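Long-range contacts in circadian clock oscillator protein KaiA (Nostoc sp., PDB 1R5Q), which probably stimulates the autophosphorylation of KaiC in the cyanobacterial KaiABC circadian oscillator, and binds KaiC through its C-terminal domain: residues 14-23 / 56-64; 36-47 / 87-96. All coordinates share one frame; numbering follows the deposited sequence.

Overall arrangement
The chain is built of four helices, 8-24, 33-45, 50-67 and 82-100. From the N terminus, helix 8-24 comes first, and interaction 1 ties it to helix 50-67, closing a loop of 32 residues that holds the whole of helix 33-45. Helix 33-45 is in turn tied to helix 82-100 by interaction 2, across 39 residues that include helix 50-67. The two loops therefore cross rather than nest. Their centres lie about 16 Å apart, on opposite sides of the chain's centre. Tyr18 and Ile21 join them: the Tyr18 ring meets Phe39 and Ile88, and Ile21 packs on Phe39. Together the contacts link all four helices of the bundle.

Interaction 1: 14-23 / 56-64; sequences LKSDYRQILL and IHMELIDEF
Helices 14-23 and 56-64 pack at -62°, their axes 9.9 Å apart, within the KaiA C-terminal four-helix bundle. Knobs-into-holes packing locks them. Leu60 is the knob among Lys15, Tyr18, Arg19 and Leu22. Its CD1 meets the edge of the Tyr18 ring at CD2 (3.5 Å), while its CD2 lies over one face of the Arg19 guanidinium. In return, Lys15 slots among Ile56, Glu59, Leu60 and Glu63. Its fully extended chain runs past Leu60 and carries Lys15 NZ to two carboxylates: a salt bridge to Glu59 OE1, doubtfully short at 2.5 Å, and a second to Glu63 OE2, its hydrogen bond weak. Glu63 thus shares its two oxygens between two cations, because OE1 takes Arg19 NH2. The Phe64 ring has Arg19 CG at its edge, and Leu22 CD1 and Leu23 CD2 reach it obliquely. Tyr18 CG stands opposite the backbone N (chi1 -167°), which sends the ring across to His57. There Tyr18 OH hydrogen-bonds His57 ND1 at 2.7 Å, pairing two buried polar groups; the two rings approach by their edges. In the salt-bridge network, Arg19 NH2 meets the syn lone pair of Glu63 OE1 at 2.8 Å, nearly straight (170°) and in the guanidinium plane.

Interaction 2: 36-47 / 87-96; sequences IDKFINAVFCAN and DILAHLCEAY
Asp87 opens this contact by touching Ile36 CD1 with OD1, an oxygen whose main partner is Tyr25 OH. Ile88 comes next. Its CD1 packs against Ile36 CG2 and obliquely against the Phe39 ring, and its CG2 meets Ile40 CD1 at 4.0 Å. One turn on from Asp87, His91 ND1 donates to Asp87 O (2.7 Å), close to the ring plane. The same oxygen accepts from His91 N, and the two donors arrive from opposite faces of the carbonyl plane. Ile36 CG2 lies over one face of the imidazole. The His91 and Ile40 side chains cross at about a right angle, with His91 CB 3.8 Å from Ile40 CG1. With Ile88, Leu92 and Ala95, His91 forms the hole that takes Ile40 as a knob. Leu92 has CG opposite the backbone N (chi1 -173°), and this directs CD1 onto Val43 CG2 at 3.6 Å. Ala95 CB touches Ile40 CG2 and also makes a CH-pi contact over one face of Phe44, 4.2 Å from the ring centroid. Tyr96 ends the segment with a T-shaped stack: the edge of Phe44 points at the Tyr96 face, the planes at 73°. Its hydroxyl donates to a water 2.7 Å from OH, and that water donates to Val43 O, bridging to the last turn of helix 33-45. A Schellman motif at Asn47 closes that helix. The axes of 36-45 and 87-96 cross at -55°, 9.8 Å apart, and the seat of Ile40 is knobs-into-holes packing of helix 33-45 on helix 82-100 in a four-helix bundle.

Interaction 1: 14-23 / 56-64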
loop_
_atom_site.group_PDB
_atom_site.type_symbol
_atom_site.label_atom_id
_atom_site.label_comp_id
_atom_site.label_asym_id
_atom_site.label_seq_id
_atom_site.Cartn_x
_atom_site.Cartn_y
_atom_site.Cartn_z
ATOM N N LEU A 14 -4.839 7.016 0.372
ATOM C CA LEU A 14 -3.769 6.032 0.242
ATOM C C LEU A 14 -4.301 4.619 0.438
ATOM O O LEU A 14 -3.909 3.706 -0.278
ATOM C CB LEU A 14 -2.652 6.324 1.251
ATOM C CG LEU A 14 -1.877 7.592 0.900
ATOM C CD1 LEU A 14 -0.917 7.945 2.035
ATOM C CD2 LEU A 14 -1.140 7.381 -0.406
ATOM N N LYS A 15 -5.181 4.438 1.416
ATOM C CA LYS A 15 -5.775 3.128 1.647
ATOM C C LYS A 15 -6.554 2.714 0.379
ATOM O O LYS A 15 -6.460 1.574 -0.091
ATOM C CB LYS A 15 -6.701 3.183 2.868
ATOM C CG LYS A 15 -7.480 1.909 3.129
ATOM C CD LYS A 15 -7.969 1.833 4.577
ATOM C CE LYS A 15 -8.832 0.595 4.807
ATOM N NZ LYS A 15 -9.188 0.421 6.253
ATOM N N SER A 16 -7.309 3.654 -0.177
ATOM C CA SER A 16 -8.067 3.378 -1.384
ATOM C C SER A 16 -7.124 2.956 -2.509
ATOM O O SER A 16 -7.396 1.990 -3.218
ATOM C CB SER A 16 -8.876 4.615 -1.813
ATOM O OG SER A 16 -9.254 4.511 -3.177
ATOM N N ASP A 17 -6.016 3.677 -2.663
ATOM C CA ASP A 17 -5.042 3.377 -3.716
ATOM C C ASP A 17 -4.404 1.993 -3.542
ATOM O O ASP A 17 -4.204 1.262 -4.527
ATOM C CB ASP A 17 -3.942 4.442 -3.728
ATOM C CG ASP A 17 -4.459 5.838 -4.134
ATOM O OD1 ASP A 17 -3.723 6.814 -3.917
ATOM O OD2 ASP A 17 -5.582 5.959 -4.675
ATOM N N TYR A 18 -4.085 1.657 -2.291
ATOM C CA TYR A 18 -3.449 0.391 -1.949
ATOM C C TYR A 18 -4.425 -0.747 -2.207
ATOM O O TYR A 18 -4.017 -1.827 -2.627
ATOM C CB TYR A 18 -3.021 0.372 -0.473
ATOM C CG TYR A 18 -2.078 -0.771 -0.119
ATOM C CD1 TYR A 18 -0.744 -0.747 -0.524
ATOM C CD2 TYR A 18 -2.536 -1.900 0.573
ATOM C CE1 TYR A 18 0.124 -1.830 -0.250
ATOM C CE2 TYR A 18 -1.688 -2.981 0.844
ATOM C CZ TYR A 18 -0.353 -2.930 0.429
ATOM O OH TYR A 18 0.498 -3.966 0.708
ATOM N N ARG A 19 -5.710 -0.505 -1.947
ATOM C CA ARG A 19 -6.736 -1.527 -2.185
ATOM C C ARG A 19 -6.684 -1.913 -3.668
ATOM O O ARG A 19 -6.663 -3.092 -4.016
ATOM C CB ARG A 19 -8.137 -0.995 -1.838
ATOM C CG ARG A 19 -9.258 -1.971 -2.217
ATOM C CD ARG A 19 -10.651 -1.384 -2.010
ATOM N NE ARG A 19 -10.968 -1.195 -0.599
ATOM C CZ ARG A 19 -11.077 -0.000 -0.022
ATOM N NH1 ARG A 19 -10.896 1.104 -0.749
ATOM N NH2 ARG A 19 -11.362 0.093 1.276
ATOM N N GLN A 20 -6.666 -0.911 -4.540
ATOM C CA GLN A 20 -6.598 -1.162 -5.976
ATOM C C GLN A 20 -5.299 -1.896 -6.382
ATOM O O GLN A 20 -5.302 -2.676 -7.338
ATOM C CB GLN A 20 -6.749 0.155 -6.753
ATOM C CG GLN A 20 -8.180 0.765 -6.713
ATOM C CD GLN A 20 -9.292 -0.263 -7.013
ATOM O OE1 GLN A 20 -9.218 -1.020 -7.992
ATOM N NE2 GLN A 20 -10.331 -0.288 -6.164
ATOM N N ILE A 21 -4.195 -1.663 -5.664
ATOM C CA ILE A 21 -2.938 -2.362 -5.979
ATOM C C ILE A 21 -3.107 -3.837 -5.597
ATOM O O ILE A 21 -2.752 -4.744 -6.363
ATOM C CB ILE A 21 -1.719 -1.758 -5.194
ATOM C CG1 ILE A 21 -1.372 -0.379 -5.765
ATOM C CG2 ILE A 21 -0.486 -2.718 -5.277
ATOM C CD1 ILE A 21 -0.476 0.477 -4.857
ATOM N N LEU A 22 -3.647 -4.093 -4.414
ATOM C CA LEU A 22 -3.852 -5.474 -4.004
ATOM C C LEU A 22 -4.764 -6.222 -5.007
ATOM O O LEU A 22 -4.429 -7.308 -5.453
ATOM C CB LEU A 22 -4.491 -5.532 -2.614
ATOM C CG LEU A 22 -3.635 -5.134 -1.400
ATOM C CD1 LEU A 22 -4.512 -4.985 -0.160
ATOM C CD2 LEU A 22 -2.550 -6.179 -1.176
ATOM N N LEU A 23 -5.905 -5.625 -5.351
ATOM C CA LEU A 23 -6.859 -6.256 -6.257
ATOM C C LEU A 23 -6.365 -6.438 -7.685
ATOM O O LEU A 23 -6.951 -7.206 -8.457
ATOM C CB LEU A 23 -8.182 -5.480 -6.249
ATOM C CG LEU A 23 -8.862 -5.466 -4.866
ATOM C CD1 LEU A 23 -10.207 -4.729 -4.916
ATOM C CD2 LEU A 23 -9.048 -6.907 -4.396
ATOM N N ILE A 56 -2.482 -0.282 6.968
ATOM C CA ILE A 56 -3.402 -0.178 5.844
ATOM C C ILE A 56 -3.520 -1.568 5.192
ATOM O O ILE A 56 -4.628 -2.035 4.905
ATOM C CB ILE A 56 -2.907 0.865 4.823
ATOM C CG1 ILE A 56 -3.157 2.280 5.378
ATOM C CG2 ILE A 56 -3.618 0.694 3.485
ATOM C CD1 ILE A 56 -2.538 3.377 4.563
ATOM N N HIS A 57 -2.381 -2.229 4.987
ATOM C CA HIS A 57 -2.358 -3.577 4.405
ATOM C C HIS A 57 -3.300 -4.523 5.188
ATOM O O HIS A 57 -4.210 -5.130 4.616
ATOM C CB HIS A 57 -0.932 -4.154 4.460
ATOM C CG HIS A 57 -0.810 -5.523 3.856
ATOM N ND1 HIS A 57 -0.587 -5.728 2.510
ATOM C CD2 HIS A 57 -0.904 -6.754 4.415
ATOM C CE1 HIS A 57 -0.550 -7.027 2.265
ATOM N NE2 HIS A 57 -0.740 -7.672 3.404
ATOM N N MET A 58 -3.059 -4.641 6.494
ATOM C CA MET A 58 -3.860 -5.504 7.351
ATOM C C MET A 58 -5.350 -5.145 7.357
ATOM O O MET A 58 -6.215 -6.025 7.366
ATOM C CB MET A 58 -3.320 -5.464 8.782
ATOM C CG MET A 58 -1.906 -6.006 8.914
ATOM S SD MET A 58 -1.690 -7.586 8.033
ATOM C CE MET A 58 -2.460 -8.753 9.223
ATOM N N GLU A 59 -5.656 -3.856 7.353
ATOM C CA GLU A 59 -7.044 -3.442 7.357
ATOM C C GLU A 59 -7.755 -3.898 6.085
ATOM O O GLU A 59 -8.898 -4.360 6.141
ATOM C CB GLU A 59 -7.149 -1.921 7.489
ATOM C CG GLU A 59 -6.699 -1.397 8.844
ATOM C CD GLU A 59 -6.979 0.088 9.015
ATOM O OE1 GLU A 59 -7.551 0.706 8.078
ATOM O OE2 GLU A 59 -6.626 0.631 10.086
ATOM N N LEU A 60 -7.082 -3.756 4.947
ATOM C CA LEU A 60 -7.665 -4.160 3.679
ATOM C C LEU A 60 -7.799 -5.677 3.618
ATOM O O LEU A 60 -8.763 -6.196 3.040
ATOM C CB LEU A 60 -6.823 -3.621 2.517
ATOM C CG LEU A 60 -6.990 -2.103 2.374
ATOM C CD1 LEU A 60 -5.891 -1.507 1.491
ATOM C CD2 LEU A 60 -8.382 -1.819 1.771
ATOM N N ILE A 61 -6.852 -6.386 4.227
ATOM C CA ILE A 61 -6.918 -7.843 4.238
ATOM C C ILE A 61 -8.171 -8.243 5.034
ATOM O O ILE A 61 -8.887 -9.167 4.638
ATOM C CB ILE A 61 -5.659 -8.477 4.883
ATOM C CG1 ILE A 61 -4.438 -8.281 3.980
ATOM C CG2 ILE A 61 -5.868 -9.960 5.124
ATOM C CD1 ILE A 61 -4.596 -8.757 2.552
ATOM N N ASP A 62 -8.450 -7.532 6.130
ATOM C CA ASP A 62 -9.635 -7.841 6.939
ATOM C C ASP A 62 -10.913 -7.610 6.146
ATOM O O ASP A 62 -11.830 -8.439 6.189
ATOM C CB ASP A 62 -9.675 -7.007 8.223
ATOM C CG ASP A 62 -8.788 -7.577 9.320
ATOM O OD1 ASP A 62 -8.365 -8.746 9.192
ATOM O OD2 ASP A 62 -8.518 -6.856 10.314
ATOM N N GLU A 63 -10.965 -6.476 5.441
ATOM C CA GLU A 63 -12.105 -6.125 4.601
ATOM C C GLU A 63 -12.313 -7.206 3.545
ATOM O O GLU A 63 -13.431 -7.690 3.362
ATOM C CB GLU A 63 -11.876 -4.769 3.921
ATOM C CG GLU A 63 -12.142 -3.585 4.838
ATOM C CD GLU A 63 -11.674 -2.246 4.274
ATOM O OE1 GLU A 63 -11.758 -2.032 3.036
ATOM O OE2 GLU A 63 -11.235 -1.401 5.093
ATOM N N PHE A 64 -11.232 -7.583 2.857
ATOM C CA PHE A 64 -11.297 -8.618 1.828
ATOM C C PHE A 64 -11.833 -9.953 2.352
ATOM O O PHE A 64 -12.698 -10.581 1.707
ATOM C CB PHE A 64 -9.918 -8.885 1.235
ATOM C CG PHE A 64 -9.381 -7.775 0.385
ATOM C CD1 PHE A 64 -8.134 -7.915 -0.228
ATOM C CD2 PHE A 64 -10.099 -6.594 0.192
ATOM C CE1 PHE A 64 -7.609 -6.889 -1.024
ATOM C CE2 PHE A 64 -9.585 -5.556 -0.605
ATOM C CZ PHE A 64 -8.335 -5.708 -1.215
#

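Interaction 2: 36-47 / 87-96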
loop_
_atom_site.group_PDB
_atom_site.type_symbol
_atom_site.label_atom_id
_atom_site.label_comp_id
_atom_site.label_asym_id
_atom_site.label_seq_id
_atom_site.Cartn_x
_atom_site.Cartn_y
_atom_site.Cartn_z
ATOM N N ILE A 36 1.642 1.386 -8.435
ATOM C CA ILE A 36 2.614 1.197 -7.368
ATOM C C ILE A 36 3.582 2.369 -7.304
ATOM O O ILE A 36 3.898 2.856 -6.230
ATOM C CB ILE A 36 3.420 -0.121 -7.557
ATOM C CG1 ILE A 36 2.526 -1.330 -7.235
ATOM C CG2 ILE A 36 4.642 -0.133 -6.644
ATOM C CD1 ILE A 36 3.173 -2.662 -7.562
ATOM N N ASP A 37 4.046 2.821 -8.463
ATOM C CA ASP A 37 4.984 3.932 -8.499
ATOM C C ASP A 37 4.355 5.189 -7.909
ATOM O O ASP A 37 5.005 5.924 -7.174
ATOM C CB ASP A 37 5.459 4.187 -9.934
ATOM C CG ASP A 37 6.524 3.189 -10.385
ATOM O OD1 ASP A 37 7.374 2.788 -9.550
ATOM O OD2 ASP A 37 6.529 2.820 -11.581
ATOM N N LYS A 38 3.081 5.412 -8.204
ATOM C CA LYS A 38 2.375 6.586 -7.692
ATOM C C LYS A 38 2.128 6.513 -6.188
ATOM O O LYS A 38 2.238 7.524 -5.489
ATOM C CB LYS A 38 1.038 6.764 -8.419
ATOM C CG LYS A 38 1.170 7.206 -9.863
ATOM C CD LYS A 38 -0.207 7.510 -10.476
ATOM C CE LYS A 38 -0.960 8.585 -9.684
ATOM N NZ LYS A 38 -2.284 8.940 -10.307
ATOM N N PHE A 39 1.769 5.322 -5.703
ATOM C CA PHE A 39 1.527 5.094 -4.283
ATOM C C PHE A 39 2.840 5.333 -3.528
ATOM O O PHE A 39 2.863 5.975 -2.476
ATOM C CB PHE A 39 1.046 3.639 -4.038
ATOM C CG PHE A 39 0.883 3.280 -2.564
ATOM C CD1 PHE A 39 -0.264 3.644 -1.866
ATOM C CD2 PHE A 39 1.897 2.618 -1.872
ATOM C CE1 PHE A 39 -0.400 3.366 -0.524
ATOM C CE2 PHE A 39 1.769 2.332 -0.509
ATOM C CZ PHE A 39 0.627 2.705 0.165
ATOM N N ILE A 40 3.931 4.804 -4.066
ATOM C CA ILE A 40 5.230 4.961 -3.425
ATOM C C ILE A 40 5.635 6.442 -3.313
ATOM O O ILE A 40 6.068 6.903 -2.261
ATOM C CB ILE A 40 6.313 4.180 -4.198
ATOM C CG1 ILE A 40 6.011 2.672 -4.104
ATOM C CG2 ILE A 40 7.704 4.500 -3.652
ATOM C CD1 ILE A 40 5.806 2.142 -2.666
ATOM N N ASN A 41 5.467 7.180 -4.400
ATOM C CA ASN A 41 5.840 8.590 -4.403
ATOM C C ASN A 41 5.017 9.391 -3.386
ATOM O O ASN A 41 5.527 10.317 -2.750
ATOM C CB ASN A 41 5.686 9.141 -5.826
ATOM C CG ASN A 41 6.255 10.544 -5.982
ATOM O OD1 ASN A 41 5.508 11.520 -6.028
ATOM N ND2 ASN A 41 7.582 10.648 -6.067
ATOM N N ALA A 42 3.759 9.016 -3.200
ATOM C CA ALA A 42 2.900 9.717 -2.257
ATOM C C ALA A 42 3.272 9.458 -0.804
ATOM O O ALA A 42 3.296 10.396 -0.011
ATOM C CB ALA A 42 1.423 9.349 -2.493
ATOM N N VAL A 43 3.541 8.198 -0.433
ATOM C CA VAL A 43 3.898 7.892 0.956
ATOM C C VAL A 43 5.288 8.454 1.242
ATOM O O VAL A 43 5.596 8.834 2.373
ATOM C CB VAL A 43 3.877 6.346 1.263
ATOM C CG1 VAL A 43 2.478 5.786 1.042
ATOM C CG2 VAL A 43 4.840 5.616 0.375
ATOM N N PHE A 44 6.107 8.495 0.193
ATOM C CA PHE A 44 7.468 9.026 0.226
ATOM C C PHE A 44 7.372 10.541 0.482
ATOM O O PHE A 44 7.974 11.060 1.407
ATOM C CB PHE A 44 8.115 8.763 -1.128
ATOM C CG PHE A 44 9.522 9.285 -1.271
ATOM C CD1 PHE A 44 10.529 8.887 -0.399
ATOM C CD2 PHE A 44 9.851 10.118 -2.335
ATOM C CE1 PHE A 44 11.844 9.303 -0.585
ATOM C CE2 PHE A 44 11.158 10.540 -2.534
ATOM C CZ PHE A 44 12.163 10.129 -1.656
ATOM N N CYS A 45 6.599 11.241 -0.343
ATOM C CA CYS A 45 6.443 12.691 -0.171
ATOM C C CYS A 45 5.777 13.129 1.138
ATOM O O CYS A 45 6.099 14.196 1.654
ATOM C CB CYS A 45 5.660 13.265 -1.342
ATOM S SG CYS A 45 6.615 13.198 -2.823
ATOM N N ALA A 46 4.857 12.323 1.674
ATOM C CA ALA A 46 4.179 12.673 2.925
ATOM C C ALA A 46 4.867 12.182 4.205
ATOM O O ALA A 46 4.335 12.374 5.295
ATOM C CB ALA A 46 2.727 12.182 2.897
ATOM N N ASN A 47 6.031 11.542 4.069
ATOM C CA ASN A 47 6.818 11.056 5.212
ATOM C C ASN A 47 6.041 10.083 6.080
ATOM O O ASN A 47 6.219 10.032 7.294
ATOM C CB ASN A 47 7.271 12.232 6.089
ATOM C CG ASN A 47 8.448 11.869 6.981
ATOM O OD1 ASN A 47 8.612 12.401 8.084
ATOM N ND2 ASN A 47 9.273 10.969 6.499
ATOM N N ASP A 87 6.831 -6.211 -1.995
ATOM C CA ASP A 87 7.084 -5.436 -3.208
ATOM C C ASP A 87 6.992 -3.927 -2.930
ATOM O O ASP A 87 7.808 -3.138 -3.411
ATOM C CB ASP A 87 6.063 -5.861 -4.265
ATOM C CG ASP A 87 6.433 -5.429 -5.685
ATOM O OD1 ASP A 87 5.733 -5.869 -6.617
ATOM O OD2 ASP A 87 7.396 -4.658 -5.882
ATOM N N ILE A 88 6.003 -3.544 -2.131
ATOM C CA ILE A 88 5.770 -2.146 -1.775
ATOM C C ILE A 88 6.903 -1.627 -0.894
ATOM O O ILE A 88 7.472 -0.557 -1.152
ATOM C CB ILE A 88 4.413 -2.015 -1.015
ATOM C CG1 ILE A 88 3.251 -2.150 -2.011
ATOM C CG2 ILE A 88 4.360 -0.703 -0.210
ATOM C CD1 ILE A 88 3.164 -1.008 -2.981
ATOM N N LEU A 89 7.241 -2.393 0.140
ATOM C CA LEU A 89 8.314 -1.987 1.041
ATOM C C LEU A 89 9.677 -1.928 0.354
ATOM O O LEU A 89 10.486 -1.065 0.677
ATOM C CB LEU A 89 8.372 -2.899 2.267
ATOM C CG LEU A 89 7.147 -2.834 3.196
ATOM C CD1 LEU A 89 7.310 -3.803 4.366
ATOM C CD2 LEU A 89 6.973 -1.402 3.707
ATOM N N ALA A 90 9.933 -2.844 -0.572
ATOM C CA ALA A 90 11.194 -2.863 -1.315
ATOM C C ALA A 90 11.282 -1.588 -2.170
ATOM O O ALA A 90 12.348 -0.972 -2.274
ATOM C CB ALA A 90 11.261 -4.098 -2.228
ATOM N N HIS A 91 10.169 -1.223 -2.815
ATOM C CA HIS A 91 10.128 -0.013 -3.644
ATOM C C HIS A 91 10.285 1.236 -2.787
ATOM O O HIS A 91 10.932 2.194 -3.187
ATOM C CB HIS A 91 8.810 0.089 -4.421
ATOM C CG HIS A 91 8.809 -0.690 -5.696
ATOM N ND1 HIS A 91 8.716 -2.064 -5.726
ATOM C CD2 HIS A 91 8.953 -0.293 -6.982
ATOM C CE1 HIS A 91 8.804 -2.481 -6.975
ATOM N NE2 HIS A 91 8.950 -1.427 -7.759
ATOM N N LEU A 92 9.670 1.232 -1.614
ATOM C CA LEU A 92 9.786 2.386 -0.748
ATOM C C LEU A 92 11.237 2.531 -0.275
ATOM O O LEU A 92 11.775 3.634 -0.257
ATOM C CB LEU A 92 8.824 2.279 0.440
ATOM C CG LEU A 92 8.725 3.525 1.336
ATOM C CD1 LEU A 92 8.371 4.754 0.479
ATOM C CD2 LEU A 92 7.669 3.311 2.412
ATOM N N CYS A 93 11.867 1.420 0.097
ATOM C CA CYS A 93 13.263 1.453 0.546
ATOM C C CYS A 93 14.179 2.064 -0.505
ATOM O O CYS A 93 15.050 2.879 -0.197
ATOM C CB CYS A 93 13.772 0.040 0.853
ATOM S SG CYS A 93 13.147 -0.662 2.375
ATOM N N GLU A 94 13.981 1.654 -1.749
ATOM C CA GLU A 94 14.800 2.144 -2.832
ATOM C C GLU A 94 14.571 3.628 -3.101
ATOM O O GLU A 94 15.503 4.320 -3.481
ATOM C CB GLU A 94 14.577 1.310 -4.095
ATOM C CG GLU A 94 15.202 -0.124 -4.016
ATOM C CD GLU A 94 16.739 -0.119 -3.901
ATOM O OE1 GLU A 94 17.271 -0.636 -2.891
ATOM O OE2 GLU A 94 17.415 0.398 -4.824
ATOM N N ALA A 95 13.347 4.110 -2.903
ATOM C CA ALA A 95 13.040 5.534 -3.114
ATOM C C ALA A 95 13.883 6.324 -2.117
ATOM O O ALA A 95 14.568 7.288 -2.470
ATOM C CB ALA A 95 11.532 5.805 -2.872
ATOM N N TYR A 96 13.838 5.892 -0.865
ATOM C CA TYR A 96 14.597 6.532 0.187
ATOM C C TYR A 96 16.111 6.395 -0.011
ATOM O O TYR A 96 16.853 7.374 0.146
ATOM C CB TYR A 96 14.180 5.957 1.554
ATOM C CG TYR A 96 12.948 6.616 2.142
ATOM C CD1 TYR A 96 11.775 5.886 2.404
ATOM C CD2 TYR A 96 12.962 7.969 2.453
ATOM C CE1 TYR A 96 10.643 6.511 2.966
ATOM C CE2 TYR A 96 11.852 8.597 3.008
ATOM C CZ TYR A 96 10.697 7.869 3.261
ATOM O OH TYR A 96 9.612 8.546 3.795
HETATM O O HOH W 1 7.257 7.254 3.933
#